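Hemin degrading factor (Pseudomonas aeruginosa, PDB 4MF9) binds heme and probably serves in heme trafficking and heme degradation. Local coordinates at residues F252-M263 and H275-W284; T316-E324 and Q335-P345. One frame throughout, in Å; residues are numbered along the deposited sequence.

Contact 1. Residues F252-M263 and H275-W284; sequences FEAAAESGLPIM and HTGPVCNLKW
Ile262 and Gly277 form an antiparallel hydrogen-bonded pair at one end of the beta hairpin made by strands 262-268 and 271-277. Both of its bonds, Ile262 N to Gly277 O and Gly277 N to Ile262 O, measure 2.9 Å. The next pair, Met263 and Thr276, is non-hydrogen-bonded. Its side chains run alongside each other in the same direction, with Met263 CE 3.7 Å from Thr276 OG1, and Met263 belongs to the heme pocket.

Val279 fills the angle between helix 247-258 and the hairpin. Its two branches divide the work: CG1 reaches Ile262 CD1 at 4.1 Å, and CG2 lies at the edge of the Phe252 ring, 4.3 Å from CD1. The chi1 of 60° in Ile262 sets CG1 between the backbone N and carbonyl carbon, from where CD1 extends to Val279. Farther out, Val291 and Phe296 pack against Val279, while the His275 ring stacks on Phe296 and its ND1 is hydrogen-bonded to Arg92.

The helix gives way to the strand through Gly259, whose positive phi of 82° ends the helical run. Ala256 CA makes a CA-H...O contact with Val279 O, and two waters add to it, joining Val279 to the helix end. One accepts from Val279 N at 3.0 Å and also lies close to Ala255 O and, at 2.6 Å, to Leu260 O; the other donates to Ala256 O at 2.8 Å and to Val279 O at 3.1 Å.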
loop_
_atom_site.group_PDB
_atom_site.type_symbol
_atom_site.label_atom_id
_atom_site.label_comp_id
_atom_site.label_asym_id
_atom_site.label_seq_id
_atom_site.Cartn_x
_atom_site.Cartn_y
_atom_site.Cartn_z
ATOM N N PHE A 252 12.203 12.949 -6.050
ATOM C CA PHE A 252 11.874 12.062 -7.163
ATOM C C PHE A 252 12.495 12.604 -8.450
ATOM O O PHE A 252 13.168 11.868 -9.184
ATOM C CB PHE A 252 10.355 11.956 -7.341
ATOM C CG PHE A 252 9.702 10.882 -6.496
ATOM C CD1 PHE A 252 9.911 9.535 -6.771
ATOM C CD2 PHE A 252 8.843 11.227 -5.458
ATOM C CE1 PHE A 252 9.291 8.543 -5.995
ATOM C CE2 PHE A 252 8.225 10.247 -4.683
ATOM C CZ PHE A 252 8.447 8.905 -4.959
ATOM N N GLU A 253 12.318 13.893 -8.682
ATOM C CA GLU A 253 12.805 14.561 -9.874
ATOM C C GLU A 253 14.314 14.461 -9.969
ATOM O O GLU A 253 14.870 14.125 -10.974
ATOM C CB GLU A 253 12.364 16.006 -9.826
ATOM C CG GLU A 253 11.044 16.224 -10.488
ATOM C CD GLU A 253 10.359 17.503 -10.137
ATOM O OE1 GLU A 253 10.750 18.170 -9.198
ATOM O OE2 GLU A 253 9.379 17.831 -10.800
ATOM N N ALA A 254 14.979 14.659 -8.844
ATOM C CA ALA A 254 16.434 14.570 -8.793
ATOM C C ALA A 254 16.894 13.129 -9.002
ATOM O O ALA A 254 17.878 12.886 -9.694
ATOM C CB ALA A 254 16.952 15.114 -7.471
ATOM N N ALA A 255 16.187 12.175 -8.397
ATOM C CA ALA A 255 16.504 10.755 -8.573
ATOM C C ALA A 255 16.256 10.321 -10.017
ATOM O O ALA A 255 16.960 9.462 -10.561
ATOM C CB ALA A 255 15.677 9.895 -7.610
ATOM N N ALA A 256 15.231 10.895 -10.630
ATOM C CA ALA A 256 14.956 10.597 -12.021
ATOM C C ALA A 256 16.139 11.078 -12.847
ATOM O O ALA A 256 16.610 10.379 -13.747
ATOM C CB ALA A 256 13.693 11.277 -12.463
ATOM N N GLU A 257 16.640 12.242 -12.465
ATOM C CA GLU A 257 17.716 12.927 -13.161
ATOM C C GLU A 257 18.955 12.055 -13.177
ATOM O O GLU A 257 19.579 11.973 -14.187
ATOM C CB GLU A 257 17.861 14.422 -12.708
ATOM C CG GLU A 257 16.645 15.297 -13.157
ATOM C CD GLU A 257 16.764 16.848 -13.161
ATOM O OE1 GLU A 257 16.747 17.525 -12.128
ATOM O OE2 GLU A 257 16.810 17.449 -14.229
ATOM N N SER A 258 19.294 11.407 -12.075
ATOM C CA SER A 258 20.469 10.564 -11.947
ATOM C C SER A 258 20.437 9.071 -12.138
ATOM O O SER A 258 21.439 8.485 -12.262
ATOM C CB SER A 258 21.143 10.839 -10.625
ATOM O OG SER A 258 20.844 9.922 -9.603
ATOM N N GLY A 259 19.273 8.470 -12.172
ATOM C CA GLY A 259 19.166 7.034 -12.384
ATOM C C GLY A 259 19.386 6.242 -11.110
ATOM O O GLY A 259 19.581 5.024 -11.139
ATOM N N LEU A 260 19.379 6.909 -9.984
ATOM C CA LEU A 260 19.586 6.259 -8.733
ATOM C C LEU A 260 18.451 5.270 -8.418
ATOM O O LEU A 260 17.343 5.632 -8.289
ATOM C CB LEU A 260 19.612 7.341 -7.661
ATOM C CG LEU A 260 19.542 7.130 -6.183
ATOM C CD1 LEU A 260 20.481 6.037 -5.831
ATOM C CD2 LEU A 260 20.071 8.350 -5.480
ATOM N N PRO A 261 18.804 4.047 -8.214
ATOM C CA PRO A 261 17.824 3.032 -7.810
ATOM C C PRO A 261 17.355 3.284 -6.375
ATOM O O PRO A 261 18.162 3.365 -5.442
ATOM C CB PRO A 261 18.618 1.724 -7.904
ATOM C CG PRO A 261 20.061 2.151 -7.703
ATOM C CD PRO A 261 20.160 3.492 -8.371
ATOM N N ILE A 262 16.045 3.420 -6.204
ATOM C CA ILE A 262 15.479 3.733 -4.901
ATOM C C ILE A 262 14.470 2.660 -4.516
ATOM O O ILE A 262 14.260 1.710 -5.265
ATOM C CB ILE A 262 14.789 5.088 -4.937
ATOM C CG1 ILE A 262 13.673 5.069 -5.981
ATOM C CG2 ILE A 262 15.810 6.187 -5.267
ATOM C CD1 ILE A 262 12.857 6.346 -6.037
ATOM N N MET A 263 13.872 2.767 -3.354
ATOM C CA MET A 263 12.787 1.922 -2.898
ATOM C C MET A 263 11.612 2.786 -2.511
ATOM O O MET A 263 11.792 3.735 -1.818
ATOM C CB MET A 263 13.201 1.076 -1.713
ATOM C CG MET A 263 14.354 0.169 -1.972
ATOM S SD MET A 263 14.868 -0.846 -0.622
ATOM C CE MET A 263 13.523 -2.002 -0.661
ATOM N N HIS A 275 8.420 -0.857 -4.519
ATOM C CA HIS A 275 9.114 -0.819 -5.797
ATOM C C HIS A 275 10.594 -0.644 -5.521
ATOM O O HIS A 275 10.967 0.233 -4.751
ATOM C CB HIS A 275 8.648 0.359 -6.631
ATOM C CG HIS A 275 9.593 0.720 -7.742
ATOM N ND1 HIS A 275 9.706 -0.028 -8.894
ATOM C CD2 HIS A 275 10.475 1.741 -7.867
ATOM C CE1 HIS A 275 10.605 0.525 -9.690
ATOM N NE2 HIS A 275 11.096 1.596 -9.087
ATOM N N THR A 276 11.428 -1.477 -6.139
ATOM C CA THR A 276 12.875 -1.306 -6.069
ATOM C C THR A 276 13.403 -1.011 -7.466
ATOM O O THR A 276 13.088 -1.721 -8.417
ATOM C CB THR A 276 13.570 -2.555 -5.511
ATOM O OG1 THR A 276 13.062 -2.844 -4.200
ATOM C CG2 THR A 276 15.070 -2.339 -5.424
ATOM N N GLY A 277 14.185 0.053 -7.594
ATOM C CA GLY A 277 14.771 0.402 -8.872
ATOM C C GLY A 277 14.677 1.882 -9.145
ATOM O O GLY A 277 14.190 2.649 -8.315
ATOM N N PRO A 278 15.151 2.327 -10.287
ATOM C CA PRO A 278 15.063 3.748 -10.653
ATOM C C PRO A 278 13.670 4.184 -11.029
ATOM O O PRO A 278 12.859 3.375 -11.283
ATOM C CB PRO A 278 15.964 3.832 -11.864
ATOM C CG PRO A 278 15.823 2.510 -12.465
ATOM C CD PRO A 278 15.818 1.555 -11.326
ATOM N N VAL A 279 13.435 5.458 -11.029
ATOM C CA VAL A 279 12.262 6.023 -11.615
ATOM C C VAL A 279 12.737 6.883 -12.766
ATOM O O VAL A 279 13.832 7.354 -12.726
ATOM C CB VAL A 279 11.431 6.773 -10.610
ATOM C CG1 VAL A 279 10.924 5.780 -9.569
ATOM C CG2 VAL A 279 12.222 7.865 -9.956
ATOM N N CYS A 280 11.992 6.952 -13.847
ATOM C CA CYS A 280 12.469 7.675 -15.030
ATOM C C CYS A 280 11.494 8.739 -15.468
ATOM O O CYS A 280 11.839 9.910 -15.543
ATOM C CB CYS A 280 12.720 6.726 -16.209
ATOM S SG CYS A 280 13.914 5.408 -15.888
ATOM N N ASN A 281 10.259 8.346 -15.693
ATOM C CA ASN A 281 9.322 9.237 -16.299
ATOM C C ASN A 281 8.385 9.769 -15.307
ATOM O O ASN A 281 7.692 9.017 -14.731
ATOM C CB ASN A 281 8.570 8.459 -17.393
ATOM C CG ASN A 281 8.139 9.339 -18.482
ATOM O OD1 ASN A 281 7.098 9.955 -18.409
ATOM N ND2 ASN A 281 8.956 9.434 -19.499
ATOM N N LEU A 282 8.349 11.079 -15.124
ATOM C CA LEU A 282 7.634 11.702 -14.068
ATOM C C LEU A 282 6.712 12.793 -14.595
ATOM O O LEU A 282 7.064 13.465 -15.503
ATOM C CB LEU A 282 8.613 12.326 -13.073
ATOM C CG LEU A 282 9.444 11.488 -12.100
ATOM C CD1 LEU A 282 9.498 10.051 -12.463
ATOM C CD2 LEU A 282 10.842 12.048 -11.873
ATOM N N LYS A 283 5.566 12.977 -13.986
ATOM C CA LYS A 283 4.660 14.006 -14.423
ATOM C C LYS A 283 3.673 14.542 -13.396
ATOM O O LYS A 283 3.057 13.784 -12.678
ATOM C CB LYS A 283 3.907 13.467 -15.635
ATOM C CG LYS A 283 2.752 14.306 -16.081
ATOM C CD LYS A 283 3.189 15.355 -17.051
ATOM C CE LYS A 283 3.379 14.750 -18.412
ATOM N NZ LYS A 283 2.293 14.859 -19.388
ATOM N N TRP A 284 3.477 15.831 -13.405
ATOM C CA TRP A 284 2.453 16.475 -12.655
ATOM C C TRP A 284 1.109 16.508 -13.412
ATOM O O TRP A 284 1.066 16.742 -14.569
ATOM C CB TRP A 284 2.847 17.900 -12.381
ATOM C CG TRP A 284 3.870 18.097 -11.315
ATOM C CD1 TRP A 284 5.194 18.240 -11.485
ATOM C CD2 TRP A 284 3.630 18.124 -9.941
ATOM N NE1 TRP A 284 5.801 18.383 -10.283
ATOM C CE2 TRP A 284 4.846 18.340 -9.312
ATOM C CE3 TRP A 284 2.486 18.015 -9.163
ATOM C CZ2 TRP A 284 4.956 18.400 -7.921
ATOM C CZ3 TRP A 284 2.604 18.089 -7.797
ATOM C CH2 TRP A 284 3.817 18.279 -7.193
HETATM O O HOH W 1 16.086 6.737 -10.340
HETATM O O HOH W 2 16.503 7.659 -14.265
#

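Contact 2. Residues T316-E324 and Q335-P345; sequences TDGIVTSWE and QLFGARKPGEP. With HEM (protoporphyrin IX containing Fe), chain C.
Arg340 extends with CG opposite its backbone N (chi1 157°) and then bends at chi3, while Asp317 turns its carboxylate beside its own N (chi1 -43°); together these rotations bring NH1 to OD1 at 2.9 Å in a salt bridge. OD1 is met on its anti side and lies near the guanidinium plane. NH1 also donates to Glu344 O at 2.7 Å, again at the edge of the group, so two acceptors fix its orientation. Glu344 closes a type II turn from Lys341, and within that turn Gly343 N adds a weak but straight bond to Asp317 OD1, 3.4 Å long.

The guanidinium edge also faces a heme propionate. The model places Arg340 NH2 only 1.5 Å from HEM O1A, joined as if covalently, a separation too short for an ion pair and therefore doubtful; the approach of propionate to arginine is the firmer observation.

Deeper in, the Phe337 ring is sandwiched. Ser322 CB makes a CH-pi contact over one face, 3.7 Å from the centroid, and HEM CAA covers the other, each offset toward the rim. Val320 CG1 comes in at the ring edge, 3.6 Å from CD1.

The same strands, 320-326 and 332-338, are held together as a hairpin by backbone bonds: Trp323 N donates to Leu336 O at 3.1 Å, and Leu336 N returns a bond to Trp323 O at 2.9 Å. Alongside Gln335, Glu324 forms salt bridges with Arg228 and Lys313, two further heme-binding residues. The chemistry is consistent with a second shell of carboxylates, Asp317 and Glu324, that probably positions and partly balances the cationic heme-binding residues Arg340, Arg228 and Lys313.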
loop_
_atom_site.group_PDB
_atom_site.type_symbol
_atom_site.label_atom_id
_atom_site.label_comp_id
_atom_site.label_asym_id
_atom_site.label_seq_id
_atom_site.Cartn_x
_atom_site.Cartn_y
_atom_site.Cartn_z
ATOM N N THR A 316 22.331 -3.075 12.106
ATOM C CA THR A 316 23.496 -3.928 11.995
ATOM C C THR A 316 24.250 -3.664 10.725
ATOM O O THR A 316 25.410 -3.868 10.677
ATOM C CB THR A 316 23.141 -5.422 12.070
ATOM O OG1 THR A 316 22.116 -5.701 11.122
ATOM C CG2 THR A 316 22.628 -5.746 13.378
ATOM N N ASP A 317 23.558 -3.244 9.668
ATOM C CA ASP A 317 24.207 -2.917 8.402
ATOM C C ASP A 317 24.570 -1.438 8.359
ATOM O O ASP A 317 24.995 -0.920 7.321
ATOM C CB ASP A 317 23.306 -3.275 7.219
ATOM C CG ASP A 317 22.632 -4.625 7.385
ATOM O OD1 ASP A 317 21.463 -4.767 6.954
ATOM O OD2 ASP A 317 23.271 -5.543 7.953
ATOM N N GLY A 318 24.398 -0.757 9.489
ATOM C CA GLY A 318 24.737 0.658 9.591
ATOM C C GLY A 318 23.535 1.591 9.481
ATOM O O GLY A 318 22.390 1.147 9.477
ATOM N N ILE A 319 23.768 2.881 9.422
ATOM C CA ILE A 319 22.685 3.809 9.316
ATOM C C ILE A 319 21.824 3.679 8.045
ATOM O O ILE A 319 22.323 3.603 7.010
ATOM C CB ILE A 319 23.224 5.216 9.427
ATOM C CG1 ILE A 319 24.010 5.319 10.743
ATOM C CG2 ILE A 319 22.141 6.240 9.237
ATOM C CD1 ILE A 319 23.309 5.948 11.891
ATOM N N VAL A 320 20.521 3.727 8.226
ATOM C CA VAL A 320 19.595 3.712 7.094
ATOM C C VAL A 320 18.822 5.016 7.059
ATOM O O VAL A 320 18.155 5.375 8.027
ATOM C CB VAL A 320 18.579 2.535 7.160
ATOM C CG1 VAL A 320 17.546 2.651 6.002
ATOM C CG2 VAL A 320 19.291 1.207 7.092
ATOM N N THR A 321 18.899 5.712 5.934
ATOM C CA THR A 321 18.204 6.979 5.776
ATOM C C THR A 321 16.958 6.805 4.912
ATOM O O THR A 321 17.003 6.138 3.885
ATOM C CB THR A 321 19.120 8.013 5.111
ATOM O OG1 THR A 321 20.388 8.014 5.786
ATOM C CG2 THR A 321 18.500 9.398 5.191
ATOM N N SER A 322 15.855 7.415 5.330
ATOM C CA SER A 322 14.597 7.331 4.595
ATOM C C SER A 322 13.905 8.675 4.671
ATOM O O SER A 322 14.236 9.491 5.532
ATOM C CB SER A 322 13.692 6.269 5.215
ATOM O OG SER A 322 13.383 6.606 6.556
ATOM N N TRP A 323 12.962 8.908 3.757
ATOM C CA TRP A 323 12.025 10.021 3.860
ATOM C C TRP A 323 10.646 9.418 4.092
ATOM O O TRP A 323 10.281 8.433 3.445
ATOM C CB TRP A 323 12.002 10.840 2.567
ATOM C CG TRP A 323 13.171 11.776 2.415
ATOM C CD1 TRP A 323 14.415 11.648 2.975
ATOM C CD2 TRP A 323 13.191 12.994 1.666
ATOM N NE1 TRP A 323 15.213 12.711 2.600
ATOM C CE2 TRP A 323 14.482 13.547 1.795
ATOM C CE3 TRP A 323 12.245 13.660 0.878
ATOM C CZ2 TRP A 323 14.845 14.741 1.182
ATOM C CZ3 TRP A 323 12.609 14.849 0.270
ATOM C CH2 TRP A 323 13.901 15.377 0.425
ATOM N N GLU A 324 9.895 9.997 5.026
ATOM C CA GLU A 324 8.591 9.474 5.414
ATOM C C GLU A 324 7.560 10.605 5.386
ATOM O O GLU A 324 7.716 11.632 6.050
ATOM C CB GLU A 324 8.697 8.783 6.790
ATOM C CG GLU A 324 9.825 7.741 6.795
ATOM C CD GLU A 324 9.930 6.909 8.055
ATOM O OE1 GLU A 324 9.108 7.082 8.983
ATOM O OE2 GLU A 324 10.854 6.070 8.106
ATOM N N GLN A 335 7.017 5.975 1.821
ATOM C CA GLN A 335 8.363 6.059 2.367
ATOM C C GLN A 335 9.350 5.792 1.269
ATOM O O GLN A 335 9.121 4.934 0.473
ATOM C CB GLN A 335 8.618 4.993 3.412
ATOM C CG GLN A 335 7.917 5.092 4.727
ATOM C CD GLN A 335 8.244 3.872 5.592
ATOM O OE1 GLN A 335 8.987 3.949 6.550
ATOM N NE2 GLN A 335 7.733 2.749 5.195
ATOM N N LEU A 336 10.459 6.484 1.307
ATOM C CA LEU A 336 11.520 6.279 0.372
ATOM C C LEU A 336 12.808 5.822 1.053
ATOM O O LEU A 336 13.202 6.406 1.997
ATOM C CB LEU A 336 11.779 7.549 -0.379
ATOM C CG LEU A 336 10.970 7.709 -1.645
ATOM C CD1 LEU A 336 9.542 7.834 -1.263
ATOM C CD2 LEU A 336 11.470 8.906 -2.392
ATOM N N PHE A 337 13.450 4.817 0.493
ATOM C CA PHE A 337 14.786 4.442 0.941
ATOM C C PHE A 337 15.659 4.359 -0.302
ATOM O O PHE A 337 15.164 4.513 -1.435
ATOM C CB PHE A 337 14.801 3.072 1.626
ATOM C CG PHE A 337 13.915 2.969 2.842
ATOM C CD1 PHE A 337 14.469 2.930 4.121
ATOM C CD2 PHE A 337 12.532 2.862 2.705
ATOM C CE1 PHE A 337 13.670 2.814 5.237
ATOM C CE2 PHE A 337 11.727 2.741 3.826
ATOM C CZ PHE A 337 12.298 2.726 5.094
ATOM N N GLY A 338 16.948 4.098 -0.095
ATOM C CA GLY A 338 17.821 3.743 -1.199
ATOM C C GLY A 338 17.768 2.242 -1.403
ATOM O O GLY A 338 17.491 1.485 -0.473
ATOM N N ALA A 339 18.019 1.795 -2.625
ATOM C CA ALA A 339 18.011 0.364 -2.883
ATOM C C ALA A 339 19.188 -0.299 -2.170
ATOM O O ALA A 339 20.316 0.184 -2.251
ATOM C CB ALA A 339 18.058 0.102 -4.382
ATOM N N ARG A 340 18.933 -1.415 -1.513
ATOM C CA ARG A 340 19.905 -2.119 -0.715
ATOM C C ARG A 340 19.518 -3.586 -0.418
ATOM O O ARG A 340 18.395 -3.867 -0.167
ATOM C CB ARG A 340 20.085 -1.300 0.564
ATOM C CG ARG A 340 20.594 -1.970 1.800
ATOM C CD ARG A 340 20.530 -0.978 2.959
ATOM N NE ARG A 340 19.546 -1.338 3.971
ATOM C CZ ARG A 340 19.690 -2.352 4.789
ATOM N NH1 ARG A 340 20.772 -3.056 4.718
ATOM N NH2 ARG A 340 18.792 -2.628 5.707
ATOM N N LYS A 341 20.507 -4.450 -0.310
ATOM C CA LYS A 341 20.302 -5.824 0.085
ATOM C C LYS A 341 20.614 -6.032 1.538
ATOM O O LYS A 341 21.546 -5.474 2.032
ATOM C CB LYS A 341 21.214 -6.720 -0.689
ATOM C CG LYS A 341 20.843 -6.860 -2.124
ATOM C CD LYS A 341 19.851 -7.989 -2.310
ATOM C CE LYS A 341 20.391 -9.347 -1.859
ATOM N NZ LYS A 341 21.866 -9.471 -2.017
ATOM N N PRO A 342 19.894 -6.863 2.218
ATOM C CA PRO A 342 20.226 -7.001 3.628
ATOM C C PRO A 342 21.671 -7.501 3.676
ATOM O O PRO A 342 21.995 -8.317 2.907
ATOM C CB PRO A 342 19.186 -8.009 4.128
ATOM C CG PRO A 342 18.204 -8.152 3.021
ATOM C CD PRO A 342 18.950 -7.877 1.764
ATOM N N GLY A 343 22.491 -6.898 4.510
ATOM C CA GLY A 343 23.917 -7.100 4.535
ATOM C C GLY A 343 24.747 -6.035 3.875
ATOM O O GLY A 343 25.914 -5.877 4.187
ATOM N N GLU A 344 24.150 -5.280 2.994
ATOM C CA GLU A 344 24.825 -4.159 2.437
ATOM C C GLU A 344 24.386 -2.902 3.192
ATOM O O GLU A 344 23.280 -2.808 3.673
ATOM C CB GLU A 344 24.564 -4.005 0.948
ATOM C CG GLU A 344 24.123 -5.230 0.186
ATOM C CD GLU A 344 23.943 -4.886 -1.262
ATOM O OE1 GLU A 344 23.220 -3.951 -1.585
ATOM O OE2 GLU A 344 24.608 -5.493 -2.080
ATOM N N PRO A 345 25.295 -1.972 3.296
ATOM C CA PRO A 345 25.008 -0.646 3.816
ATOM C C PRO A 345 24.297 0.146 2.739
ATOM O O PRO A 345 24.349 -0.274 1.607
ATOM C CB PRO A 345 26.399 -0.078 4.023
ATOM C CG PRO A 345 27.189 -0.728 2.984
ATOM C CD PRO A 345 26.716 -2.124 2.987
HETATM C CHA HEM C . 12.234 -2.229 5.112
HETATM C CHB HEM C . 14.074 -5.837 2.658
HETATM C CHC HEM C . 11.023 -8.825 4.868
HETATM C CHD HEM C . 8.528 -5.016 6.346
HETATM C C1A HEM C . 13.055 -2.976 4.316
HETATM C C2A HEM C . 14.218 -2.501 3.646
HETATM C C3A HEM C . 14.730 -3.513 2.989
HETATM C C4A HEM C . 13.875 -4.595 3.199
HETATM C CMA HEM C . 15.958 -3.460 2.125
HETATM C CAA HEM C . 14.818 -1.140 3.682
HETATM C CBA HEM C . 16.337 -1.049 3.978
HETATM C CGA HEM C . 16.526 -1.368 5.416
HETATM O O1A HEM C . 17.410 -2.133 5.790
HETATM O O2A HEM C . 15.771 -0.851 6.195
HETATM C C1B HEM C . 13.367 -6.943 3.110
HETATM C C2B HEM C . 13.726 -8.216 2.643
HETATM C C3B HEM C . 12.908 -9.094 3.239
HETATM C C4B HEM C . 12.010 -8.292 4.100
HETATM C CMB HEM C . 14.845 -8.523 1.693
HETATM C CAB HEM C . 13.003 -10.566 3.005
HETATM C CBB HEM C . 12.019 -11.409 3.073
HETATM C C1C HEM C . 10.081 -8.084 5.478
HETATM C C2C HEM C . 9.052 -8.586 6.247
HETATM C C3C HEM C . 8.330 -7.517 6.682
HETATM C C4C HEM C . 8.920 -6.328 6.165
HETATM C CMC HEM C . 8.801 -10.030 6.560
HETATM C CAC HEM C . 7.152 -7.591 7.512
HETATM C CBC HEM C . 6.467 -6.495 7.654
HETATM C C1D HEM C . 9.359 -3.905 6.151
HETATM C C2D HEM C . 9.037 -2.513 6.590
HETATM C C3D HEM C . 10.086 -1.769 6.249
HETATM C C4D HEM C . 11.031 -2.686 5.602
HETATM C CMD HEM C . 7.808 -1.976 7.291
HETATM C CAD HEM C . 10.236 -0.288 6.476
HETATM C CBD HEM C . 11.171 -0.062 7.664
HETATM C CGD HEM C . 11.227 1.283 8.321
HETATM O O1D HEM C . 12.339 1.746 8.464
HETATM O O2D HEM C . 10.252 1.890 8.738
HETATM N NA HEM C . 12.853 -4.271 4.020
HETATM N NB HEM C . 12.350 -7.010 3.982
HETATM N NC HEM C . 9.974 -6.755 5.461
HETATM N ND HEM C . 10.547 -3.932 5.568
HETATM FE FE HEM C . 11.405 -5.400 4.868
HETATM O O HOH W 3 18.469 3.752 2.058
#

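Contacts 1 and 2 each join neighbouring strands of one antiparallel sheet, and contact 1 also reaches a second sheet through strand 282-285. They meet where strand 262-268 lies beside strand 332-338: Met263 N is 2.9 Å from Phe337 O, and Pro261 O is 3.2 Å from Ala339 N, both probable hydrogen bonds. Helix 247-258 serves both, since Phe252 packs on Leu336. Contact 1 is only partly buried and relies on one backbone-bonded strand pair, apolar packing and bridging waters, touching the heme pocket through Met263. Contact 2 is more deeply buried and contributes five pocket residues; its one crossing salt bridge, Asp317 with Arg340, lies beside a heme propionate.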